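Local coordinates for surface-associated protein CshB (Streptococcus gordonii, PDB 6YZG), which is a cell-wall-anchored streptococcal adhesin whose non-repetitive domain 2, the part present here, probably helps the bacterium bind host ligands such as fibronectin, at residues K11-R16 / V21-T26; K109-Y114 / D144-N149; G151-F156 / L197-D202; K185-E190 / D206-L211. All blocks are in the same frame, centred on the assembly; numbering follows the deposited sequence.

Contact 1: residues K11-R16 / V21-T26; sequences KNLDQR and VGTTFT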
# COMPACT_ATOMS: atom_id res chain seq x y z
N LYS A 11 -17.22 -14.14 26.08
CA LYS A 11 -17.14 -14.97 27.32
C LYS A 11 -15.95 -15.89 27.24
O LYS A 11 -15.55 -16.33 26.14
CB LYS A 11 -18.38 -15.82 27.57
CG LYS A 11 -19.63 -15.02 27.71
CD LYS A 11 -19.69 -14.37 29.10
CE LYS A 11 -21.04 -13.71 29.35
NZ LYS A 11 -21.23 -12.60 28.38
N ASN A 12 -15.41 -16.25 28.42
CA ASN A 12 -14.39 -17.29 28.52
C ASN A 12 -13.12 -16.89 27.77
O ASN A 12 -12.53 -17.74 27.09
CB ASN A 12 -14.91 -18.65 28.06
CG ASN A 12 -14.07 -19.82 28.51
OD1 ASN A 12 -13.37 -19.68 29.52
ND2 ASN A 12 -14.07 -20.89 27.75
N LEU A 13 -12.66 -15.68 28.05
CA LEU A 13 -11.36 -15.16 27.57
C LEU A 13 -10.24 -15.67 28.45
O LEU A 13 -10.48 -16.08 29.58
CB LEU A 13 -11.36 -13.65 27.57
CG LEU A 13 -12.32 -12.98 26.60
CD1 LEU A 13 -12.51 -11.51 26.92
CD2 LEU A 13 -11.96 -13.16 25.14
N ASP A 14 -9.01 -15.59 27.95
CA ASP A 14 -7.80 -15.99 28.73
C ASP A 14 -7.42 -14.88 29.74
O ASP A 14 -8.07 -13.89 29.73
CB ASP A 14 -6.66 -16.41 27.79
CG ASP A 14 -5.93 -15.30 27.05
OD1 ASP A 14 -6.14 -14.17 27.36
OD2 ASP A 14 -5.19 -15.63 26.13
N GLN A 15 -6.33 -15.10 30.48
CA GLN A 15 -5.79 -14.17 31.51
C GLN A 15 -5.50 -12.78 30.94
O GLN A 15 -5.52 -11.82 31.70
CB GLN A 15 -4.46 -14.72 32.05
CG GLN A 15 -4.55 -15.82 33.12
CD GLN A 15 -3.26 -16.49 33.56
OE1 GLN A 15 -2.78 -17.47 32.98
NE2 GLN A 15 -2.67 -15.97 34.62
N ARG A 16 -5.19 -12.67 29.65
CA ARG A 16 -4.84 -11.37 29.03
C ARG A 16 -6.01 -10.77 28.26
O ARG A 16 -5.78 -9.87 27.51
CB ARG A 16 -3.58 -11.55 28.17
CG ARG A 16 -2.42 -12.15 28.96
CD ARG A 16 -1.10 -12.13 28.22
NE ARG A 16 -1.20 -12.97 27.05
CZ ARG A 16 -0.33 -13.04 26.05
NH1 ARG A 16 0.78 -12.33 26.06
NH2 ARG A 16 -0.58 -13.82 25.04
N VAL A 21 -9.19 -21.58 23.21
CA VAL A 21 -10.15 -22.59 22.77
C VAL A 21 -11.33 -22.61 23.74
O VAL A 21 -11.09 -22.67 24.95
CB VAL A 21 -9.48 -23.94 22.54
CG1 VAL A 21 -10.48 -25.03 22.25
CG2 VAL A 21 -8.45 -23.83 21.42
N GLY A 22 -12.53 -22.41 23.23
CA GLY A 22 -13.75 -22.35 24.04
C GLY A 22 -14.20 -20.95 24.33
O GLY A 22 -15.27 -20.76 24.94
N THR A 23 -13.42 -19.91 23.99
CA THR A 23 -13.93 -18.55 24.03
C THR A 23 -15.15 -18.41 23.12
O THR A 23 -15.19 -19.01 22.01
CB THR A 23 -12.89 -17.52 23.57
OG1 THR A 23 -11.80 -17.54 24.50
CG2 THR A 23 -13.44 -16.12 23.40
N THR A 24 -16.16 -17.68 23.55
CA THR A 24 -17.33 -17.40 22.70
C THR A 24 -17.52 -15.90 22.47
O THR A 24 -17.20 -15.04 23.33
CB THR A 24 -18.63 -17.99 23.27
OG1 THR A 24 -18.94 -17.33 24.53
CG2 THR A 24 -18.54 -19.49 23.35
N PHE A 25 -18.10 -15.61 21.30
CA PHE A 25 -18.56 -14.26 20.92
C PHE A 25 -20.03 -14.46 20.58
O PHE A 25 -20.33 -15.28 19.69
CB PHE A 25 -17.79 -13.66 19.74
CG PHE A 25 -18.33 -12.35 19.24
CD1 PHE A 25 -19.33 -12.32 18.29
CD2 PHE A 25 -17.86 -11.16 19.80
CE1 PHE A 25 -19.86 -11.12 17.89
CE2 PHE A 25 -18.37 -9.95 19.34
CZ PHE A 25 -19.38 -9.96 18.41
N THR A 26 -20.96 -13.70 21.16
CA THR A 26 -22.37 -13.86 20.89
C THR A 26 -23.03 -12.50 20.67
O THR A 26 -22.77 -11.56 21.41
CB THR A 26 -23.04 -14.52 22.12
OG1 THR A 26 -22.34 -15.70 22.55
CG2 THR A 26 -24.47 -14.85 21.76
O HOH W 1 -12.47 -23.39 27.34
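K11 and T24 face each other as an antiparallel, hydrogen-bonded pair: K11 N donates to T24 O (2.9 Å) and T24 N returns the bond to K11 O (3.0 Å), both nearly straight. Their side chains leave on the same face of the sheet, where K11 CB rests 3.4 Å from T24 OG1; the rest of the lysine bends away, as suits a long charged chain at the surface. N12, with CG anti to the backbone N (chi1 -163°), carries its amide over G22, and ND2 donates to G22 O at 3.1 Å. The donor stands above the carbonyl plane, although the oxygen lies close to the plane of the amide. A water joins the same ND2 to V21 O. T23 OG1 lies 2.7 Å from N12 O and also meets K20 N of the loop between the two segments, while its methyl CG2 touches L13 CD2 at 3.7 Å; a threonine can serve both the polar and the apolar neighbour. Further out, D14 OD1 accepts from R16 N in an Asx turn and OD2 bonds to S86. The whole is a surface beta hairpin, joining short strand 10-11 to strand 24-30.

Contact 2: residues K109-Y114 / D144-N149; sequences KTQLVY and DGEDAN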
# COMPACT_ATOMS: atom_id res chain seq x y z
N LYS A 109 -13.14 -1.21 15.37
CA LYS A 109 -14.14 -1.95 16.18
C LYS A 109 -14.50 -3.27 15.47
O LYS A 109 -14.75 -4.27 16.20
CB LYS A 109 -15.40 -1.13 16.39
CG LYS A 109 -15.28 -0.01 17.42
CD LYS A 109 -16.63 0.67 17.49
CE LYS A 109 -16.73 1.79 18.50
NZ LYS A 109 -18.16 2.11 18.74
N THR A 110 -14.54 -3.29 14.15
CA THR A 110 -14.96 -4.48 13.39
C THR A 110 -13.76 -5.35 13.02
O THR A 110 -13.93 -6.25 12.19
CB THR A 110 -15.80 -4.03 12.20
OG1 THR A 110 -14.95 -3.13 11.49
CG2 THR A 110 -17.11 -3.39 12.63
N GLN A 111 -12.65 -5.24 13.71
CA GLN A 111 -11.47 -6.06 13.38
C GLN A 111 -11.10 -6.98 14.52
O GLN A 111 -11.00 -6.51 15.70
CB GLN A 111 -10.29 -5.15 13.05
CG GLN A 111 -10.42 -4.48 11.73
CD GLN A 111 -9.24 -3.63 11.38
OE1 GLN A 111 -8.31 -3.49 12.18
NE2 GLN A 111 -9.33 -3.04 10.22
N LEU A 112 -10.75 -8.22 14.23
CA LEU A 112 -10.10 -9.13 15.17
C LEU A 112 -8.62 -9.20 14.82
O LEU A 112 -8.29 -9.36 13.66
CB LEU A 112 -10.77 -10.49 15.06
CG LEU A 112 -10.50 -11.45 16.21
CD1 LEU A 112 -11.28 -10.99 17.45
CD2 LEU A 112 -10.88 -12.87 15.82
N VAL A 113 -7.76 -8.95 15.80
CA VAL A 113 -6.33 -8.78 15.50
C VAL A 113 -5.45 -9.66 16.40
O VAL A 113 -5.90 -10.18 17.35
CB VAL A 113 -5.93 -7.30 15.67
CG1 VAL A 113 -6.60 -6.38 14.65
CG2 VAL A 113 -6.21 -6.80 17.09
N TYR A 114 -4.20 -9.77 16.01
CA TYR A 114 -3.13 -10.48 16.77
C TYR A 114 -2.11 -9.36 16.91
O TYR A 114 -1.29 -9.24 16.03
CB TYR A 114 -2.63 -11.67 15.96
CG TYR A 114 -1.81 -12.68 16.71
CD1 TYR A 114 -2.35 -13.39 17.77
CD2 TYR A 114 -0.53 -12.97 16.30
CE1 TYR A 114 -1.62 -14.35 18.41
CE2 TYR A 114 0.22 -13.92 16.94
CZ TYR A 114 -0.33 -14.62 18.00
OH TYR A 114 0.40 -15.56 18.62
N ASP A 144 -10.24 -9.17 4.86
CA ASP A 144 -9.08 -8.67 5.61
C ASP A 144 -9.23 -7.16 5.69
O ASP A 144 -9.25 -6.53 4.65
CB ASP A 144 -7.76 -9.03 4.91
CG ASP A 144 -6.49 -8.61 5.62
OD1 ASP A 144 -6.53 -7.95 6.65
OD2 ASP A 144 -5.42 -8.98 5.08
N GLY A 145 -9.26 -6.64 6.90
CA GLY A 145 -9.45 -5.18 7.07
C GLY A 145 -8.19 -4.40 6.74
O GLY A 145 -8.29 -3.15 6.66
N GLU A 146 -7.03 -5.05 6.64
CA GLU A 146 -5.76 -4.33 6.39
C GLU A 146 -5.29 -4.52 4.96
O GLU A 146 -5.60 -5.48 4.33
CB GLU A 146 -4.66 -4.81 7.33
CG GLU A 146 -4.92 -4.52 8.78
CD GLU A 146 -4.55 -3.09 9.12
OE1 GLU A 146 -3.96 -2.42 8.28
OE2 GLU A 146 -4.86 -2.67 10.20
N ASP A 147 -4.45 -3.59 4.54
CA ASP A 147 -3.80 -3.70 3.22
C ASP A 147 -2.75 -4.82 3.28
O ASP A 147 -2.25 -5.12 4.32
CB ASP A 147 -3.12 -2.40 2.79
CG ASP A 147 -3.24 -2.16 1.29
OD1 ASP A 147 -3.52 -3.10 0.56
OD2 ASP A 147 -3.16 -1.01 0.87
N ALA A 148 -2.53 -5.42 2.14
CA ALA A 148 -1.54 -6.50 2.00
C ALA A 148 -0.64 -6.24 0.78
O ALA A 148 -1.13 -6.01 -0.28
CB ALA A 148 -2.27 -7.81 1.85
N ASN A 149 0.64 -6.23 1.03
CA ASN A 149 1.65 -6.27 -0.03
C ASN A 149 1.86 -7.74 -0.39
O ASN A 149 1.32 -8.65 0.23
CB ASN A 149 2.86 -5.47 0.45
CG ASN A 149 3.65 -6.12 1.55
OD1 ASN A 149 3.96 -7.30 1.47
ND2 ASN A 149 4.06 -5.32 2.54
O HOH W 2 -5.67 -3.26 12.64
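Q111 and E146 approach at about a right angle, with amide and carboxylate planes 61° apart, and their oxygens stay separate: Q111 OE1 is 4.1 Å from E146 OE2. Two acceptors have no direct bond to make, and a water settles the matter by donating to both, 2.7 Å to Q111 OE1 and 2.6 Å to E146 OE2. The glutamine chain is extended beyond CG (chi2 -178°), which carries its amide across to the other loop, whereas the glutamate is bent at chi2 (-81°) and folds its carboxylate back toward the water. The other branch of the amide, Q111 NE2, lies 3.7 Å from G145 O and 3.8 Å from G145 CA, which is packing and not a hydrogen bond. Glycine suits this place because a CB would point toward the glutamine and come too close to NE2. The turn that presents G145 and E146 is itself braced: D144 OD1 accepts from E146 N at 2.9 Å, an Asx turn, with the donor above the carboxylate plane. The second subunit contributes directly, since A257 of that chain packs on Q111 and its backbone N bonds to D144 OD1, while Q255 of that chain lies against E146. The contact thus bridges the loop entering strand 119-131 and the loop that leads from strand 134-144 to strand 153-158, at the interface with the second subunit.

Contact 3: residues G151-F156 / L197-D202; sequences GEFAIF and LLILKD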
# COMPACT_ATOMS: atom_id res chain seq x y z
N GLY A 151 4.03 -9.97 0.20
CA GLY A 151 4.52 -10.86 1.26
C GLY A 151 3.64 -10.92 2.48
O GLY A 151 4.10 -11.43 3.48
N GLU A 152 2.43 -10.40 2.39
CA GLU A 152 1.48 -10.37 3.55
C GLU A 152 0.29 -11.25 3.16
O GLU A 152 -0.32 -10.99 2.14
CB GLU A 152 1.02 -8.97 3.95
CG GLU A 152 2.19 -8.07 4.36
CD GLU A 152 1.81 -6.64 4.69
OE1 GLU A 152 1.12 -6.02 3.86
OE2 GLU A 152 2.18 -6.15 5.76
N PHE A 153 0.00 -12.29 3.94
CA PHE A 153 -1.00 -13.31 3.56
C PHE A 153 -2.15 -13.30 4.54
O PHE A 153 -1.95 -13.39 5.77
CB PHE A 153 -0.34 -14.70 3.54
CG PHE A 153 0.95 -14.80 2.74
CD1 PHE A 153 1.09 -14.15 1.53
CD2 PHE A 153 2.01 -15.48 3.26
CE1 PHE A 153 2.28 -14.25 0.82
CE2 PHE A 153 3.24 -15.51 2.61
CZ PHE A 153 3.34 -14.97 1.35
N ALA A 154 -3.37 -13.30 3.99
CA ALA A 154 -4.60 -13.63 4.75
C ALA A 154 -5.38 -14.64 3.92
O ALA A 154 -5.64 -14.43 2.73
CB ALA A 154 -5.39 -12.39 5.07
N ILE A 155 -5.74 -15.73 4.58
CA ILE A 155 -6.40 -16.89 3.94
C ILE A 155 -7.70 -17.13 4.71
O ILE A 155 -7.67 -17.18 5.94
CB ILE A 155 -5.51 -18.14 3.96
CG1 ILE A 155 -4.21 -17.87 3.19
CG2 ILE A 155 -6.25 -19.34 3.42
CD1 ILE A 155 -3.12 -18.88 3.50
N PHE A 156 -8.78 -17.44 4.02
CA PHE A 156 -10.12 -17.71 4.58
C PHE A 156 -10.54 -19.12 4.23
O PHE A 156 -10.48 -19.47 3.03
CB PHE A 156 -11.12 -16.71 4.01
CG PHE A 156 -10.74 -15.25 4.13
CD1 PHE A 156 -9.80 -14.74 3.24
CD2 PHE A 156 -11.23 -14.44 5.15
CE1 PHE A 156 -9.42 -13.41 3.32
CE2 PHE A 156 -10.83 -13.11 5.23
CZ PHE A 156 -9.92 -12.62 4.31
N LEU A 197 12.65 -10.33 2.10
CA LEU A 197 11.45 -10.18 2.94
C LEU A 197 11.69 -10.93 4.24
O LEU A 197 12.16 -12.09 4.23
CB LEU A 197 10.25 -10.81 2.24
CG LEU A 197 9.63 -9.99 1.11
CD1 LEU A 197 8.66 -10.79 0.28
CD2 LEU A 197 8.93 -8.76 1.67
N LEU A 198 11.30 -10.38 5.37
CA LEU A 198 11.41 -11.06 6.66
C LEU A 198 10.69 -12.43 6.65
O LEU A 198 11.16 -13.46 7.19
CB LEU A 198 10.83 -10.18 7.76
CG LEU A 198 10.79 -10.80 9.14
CD1 LEU A 198 12.20 -10.91 9.70
CD2 LEU A 198 9.87 -9.99 10.05
N ILE A 199 9.50 -12.50 6.05
CA ILE A 199 8.66 -13.70 6.08
C ILE A 199 9.44 -14.87 5.41
O ILE A 199 9.46 -15.97 5.95
CB ILE A 199 7.28 -13.42 5.48
CG1 ILE A 199 6.44 -14.66 5.75
CG2 ILE A 199 7.31 -13.09 4.01
CD1 ILE A 199 4.95 -14.38 5.68
N LEU A 200 10.08 -14.61 4.26
CA LEU A 200 10.76 -15.69 3.51
C LEU A 200 12.04 -16.11 4.19
O LEU A 200 12.53 -17.23 3.96
CB LEU A 200 11.03 -15.27 2.07
CG LEU A 200 9.78 -14.93 1.26
CD1 LEU A 200 10.17 -14.69 -0.17
CD2 LEU A 200 8.74 -16.02 1.36
N LYS A 201 12.51 -15.31 5.13
CA LYS A 201 13.64 -15.74 5.97
C LYS A 201 13.23 -16.77 7.01
O LYS A 201 14.12 -17.47 7.58
CB LYS A 201 14.34 -14.56 6.64
CG LYS A 201 14.93 -13.54 5.69
CD LYS A 201 15.53 -12.38 6.38
CE LYS A 201 15.88 -11.31 5.38
NZ LYS A 201 16.51 -10.16 6.08
N ASP A 202 11.96 -16.98 7.29
CA ASP A 202 11.47 -18.03 8.19
C ASP A 202 11.43 -19.32 7.38
O ASP A 202 10.56 -19.52 6.56
CB ASP A 202 10.09 -17.67 8.73
CG ASP A 202 9.53 -18.65 9.71
OD1 ASP A 202 10.08 -19.78 9.80
OD2 ASP A 202 8.51 -18.36 10.35
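I199 reaches F153 with its CD1 methyl, 3.7 Å from ring carbon CE2, in a buried packing of a short helical turn, about 198-201, against strand 153-158 and the loop leading into it. Residues F153 to F156 also pair antiparallel with a strand of the second subunit, so the helical turn packs against a strand of a sheet that continues across the interface. The close part gathers round I199. With CG1 anti to the backbone N (chi1 -172°), the isoleucine sends CD1 obliquely to the phenylalanine ring while CG2 meets G151 O at 3.7 Å; its two branches thus fill two neighbouring spots, which suits a beta-branched residue. L197 is looser: its CD1 stands 4.3 Å from G151 CA. Glycine fits here because a CB would point toward the helical turn and come tightly against that leucine methyl. The outer side of the turn behaves differently. K201 is exposed, as suits a charged residue, and takes no part in the packing, and several of the backbone bonds within the turn are weak, D202 N to I199 O (3.0 Å) being firmer. L187 of helix 184-193 also touches both F153 and L197, and A251 of the second subunit packs on I199. On one face of the F153 ring, G151 O sits over the centre, 4.1 Å above the plane.

Contact 4: residues K185-E190 / D206-L211; sequences KMLDDE and DWYKYL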
# COMPACT_ATOMS: atom_id res chain seq x y z
N LYS A 185 5.66 -15.54 -8.61
CA LYS A 185 6.46 -14.49 -9.26
C LYS A 185 6.36 -13.17 -8.51
O LYS A 185 7.39 -12.50 -8.27
CB LYS A 185 5.98 -14.35 -10.72
CG LYS A 185 6.75 -13.26 -11.46
CD LYS A 185 6.35 -13.09 -12.90
CE LYS A 185 7.47 -12.52 -13.75
NZ LYS A 185 8.05 -11.30 -13.14
N MET A 186 5.17 -12.76 -8.09
CA MET A 186 5.01 -11.49 -7.37
C MET A 186 5.77 -11.53 -6.04
O MET A 186 6.37 -10.52 -5.61
CB MET A 186 3.54 -11.22 -7.06
CG MET A 186 2.74 -10.77 -8.25
SD MET A 186 0.95 -10.90 -7.88
CE MET A 186 0.29 -10.82 -9.54
N LEU A 187 5.68 -12.66 -5.35
CA LEU A 187 6.33 -12.83 -4.03
C LEU A 187 7.86 -12.77 -4.22
O LEU A 187 8.52 -12.06 -3.45
CB LEU A 187 5.83 -14.15 -3.41
CG LEU A 187 6.42 -14.50 -2.06
CD1 LEU A 187 6.22 -13.40 -1.02
CD2 LEU A 187 5.84 -15.83 -1.60
N ASP A 188 8.40 -13.44 -5.25
CA ASP A 188 9.86 -13.51 -5.50
C ASP A 188 10.33 -12.13 -5.96
O ASP A 188 11.43 -11.71 -5.46
CB ASP A 188 10.21 -14.66 -6.42
CG ASP A 188 10.21 -16.00 -5.72
OD1 ASP A 188 10.43 -16.03 -4.47
OD2 ASP A 188 10.03 -16.99 -6.41
N ASP A 189 9.54 -11.43 -6.79
CA ASP A 189 9.88 -10.04 -7.21
C ASP A 189 9.92 -9.14 -5.99
O ASP A 189 10.86 -8.33 -5.87
CB ASP A 189 8.93 -9.49 -8.26
CG ASP A 189 9.08 -10.14 -9.62
OD1 ASP A 189 10.07 -10.92 -9.82
OD2 ASP A 189 8.17 -9.92 -10.47
N GLU A 190 8.99 -9.29 -5.05
CA GLU A 190 8.96 -8.45 -3.83
C GLU A 190 10.17 -8.80 -2.98
O GLU A 190 10.74 -7.86 -2.35
CB GLU A 190 7.66 -8.66 -3.05
CG GLU A 190 7.41 -7.66 -1.97
CD GLU A 190 7.12 -6.24 -2.48
OE1 GLU A 190 7.15 -5.34 -1.66
OE2 GLU A 190 6.84 -6.06 -3.69
N ASP A 206 6.98 -23.46 4.16
CA ASP A 206 7.02 -23.27 2.71
C ASP A 206 5.99 -22.21 2.30
O ASP A 206 4.80 -22.54 2.10
CB ASP A 206 6.83 -24.57 1.94
CG ASP A 206 6.95 -24.34 0.44
OD1 ASP A 206 7.11 -23.19 -0.01
OD2 ASP A 206 6.95 -25.36 -0.29
N TRP A 207 6.37 -20.95 2.30
CA TRP A 207 5.43 -19.83 2.09
C TRP A 207 4.86 -19.93 0.70
O TRP A 207 3.77 -19.39 0.47
CB TRP A 207 6.15 -18.50 2.31
CG TRP A 207 6.68 -18.43 3.70
CD1 TRP A 207 7.99 -18.60 4.08
CD2 TRP A 207 5.93 -18.38 4.93
NE1 TRP A 207 8.07 -18.57 5.42
CE2 TRP A 207 6.84 -18.40 6.02
CE3 TRP A 207 4.56 -18.24 5.24
CZ2 TRP A 207 6.48 -18.33 7.35
CZ3 TRP A 207 4.21 -18.17 6.55
CH2 TRP A 207 5.12 -18.24 7.61
N TYR A 208 5.54 -20.53 -0.28
CA TYR A 208 4.97 -20.64 -1.63
C TYR A 208 3.69 -21.48 -1.58
O TYR A 208 2.82 -21.29 -2.48
CB TYR A 208 5.96 -21.25 -2.62
CG TYR A 208 7.19 -20.42 -2.74
CD1 TYR A 208 7.14 -19.13 -3.22
CD2 TYR A 208 8.42 -20.96 -2.38
CE1 TYR A 208 8.30 -18.36 -3.36
CE2 TYR A 208 9.56 -20.18 -2.44
CZ TYR A 208 9.51 -18.89 -2.93
OH TYR A 208 10.68 -18.16 -2.99
N LYS A 209 3.56 -22.35 -0.61
CA LYS A 209 2.34 -23.19 -0.47
C LYS A 209 1.32 -22.49 0.45
O LYS A 209 0.27 -23.10 0.71
CB LYS A 209 2.64 -24.64 -0.08
CG LYS A 209 3.49 -25.35 -1.14
CD LYS A 209 2.88 -25.24 -2.53
CE LYS A 209 3.70 -25.87 -3.65
NZ LYS A 209 3.79 -27.34 -3.49
N TYR A 210 1.53 -21.27 0.91
CA TYR A 210 0.43 -20.39 1.41
C TYR A 210 -0.30 -19.79 0.22
O TYR A 210 -1.44 -19.36 0.40
CB TYR A 210 0.96 -19.31 2.35
CG TYR A 210 1.10 -19.72 3.79
CD1 TYR A 210 1.72 -20.90 4.18
CD2 TYR A 210 0.62 -18.90 4.79
CE1 TYR A 210 1.83 -21.23 5.51
CE2 TYR A 210 0.75 -19.21 6.13
CZ TYR A 210 1.34 -20.38 6.50
OH TYR A 210 1.54 -20.72 7.82
N LEU A 211 0.33 -19.61 -0.93
CA LEU A 211 -0.29 -18.96 -2.08
C LEU A 211 -1.41 -19.80 -2.62
O LEU A 211 -1.40 -21.04 -2.52
CB LEU A 211 0.80 -18.69 -3.11
CG LEU A 211 1.95 -17.80 -2.65
CD1 LEU A 211 2.89 -17.52 -3.82
CD2 LEU A 211 1.45 -16.57 -1.96
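L187, Y208 and D188 carry this contact, the leucine and the aspartate standing next to each other on helix 184-193. L187 has CG anti to its backbone N (chi1 179°), so that the side chain extends from the helix toward the 3-10 turn 207-209. There CD2 meets the Y208 ring obliquely, 3.9 Å from CD1, and the CD1 methyl of L211 at 4.1 Å. An apolar chain long enough to bring one methyl, CD2, between the Y208 ring and L211 CD1 suits this buried site. Y208 needs both parts of its nature: the ring carbons pack on the leucine, while the hydroxyl passes on to a charge. Its OH donates to D188 OD1 at 2.6 Å, a short bond that uses the syn lone pair of the carboxylate. The oxygen lies at the ring edge and in its plane, although the carboxylate itself is turned 71° from the ring. This bond pins the hydroxyl end and probably steadies the negative charge of D188, while L187 CD2 and a cation-pi contact from K184, the first residue of the helix, probably limit the turning of the ring. Elsewhere on the helix, K185 NZ forms a salt bridge with D189 OD2 (3.0 Å), one turn on, where both residues are exposed to solvent. The apolar group continues beyond the two segments: L211 touches F153 of strand 153-158, and L187 meets L200 of helix 198-201, so helix 184-193 and the 3-10 turn pack together next to that strand and the short helix.

In the fold
Contacts 3 and 4 are neighbours, with centres about 8 Å apart, and their segments alternate along the chain. W207 is the joint between them: its NE1 lies 2.9 Å from D202 O in a probable hydrogen bond, and its CB packs on L200 CD2. Contact 2 adjoins contact 3 where D144 OD2 is 3.4 Å from A154 CB. These three contacts all touch the second subunit, so all three lie at or next to the interface. Contact 1 stands apart, its centre about 20 Å from that of contact 2 and about 34 Å from that of contact 4, on the sheet that holds strands 10-11 and 24-30; no other chain of the assembly touches it.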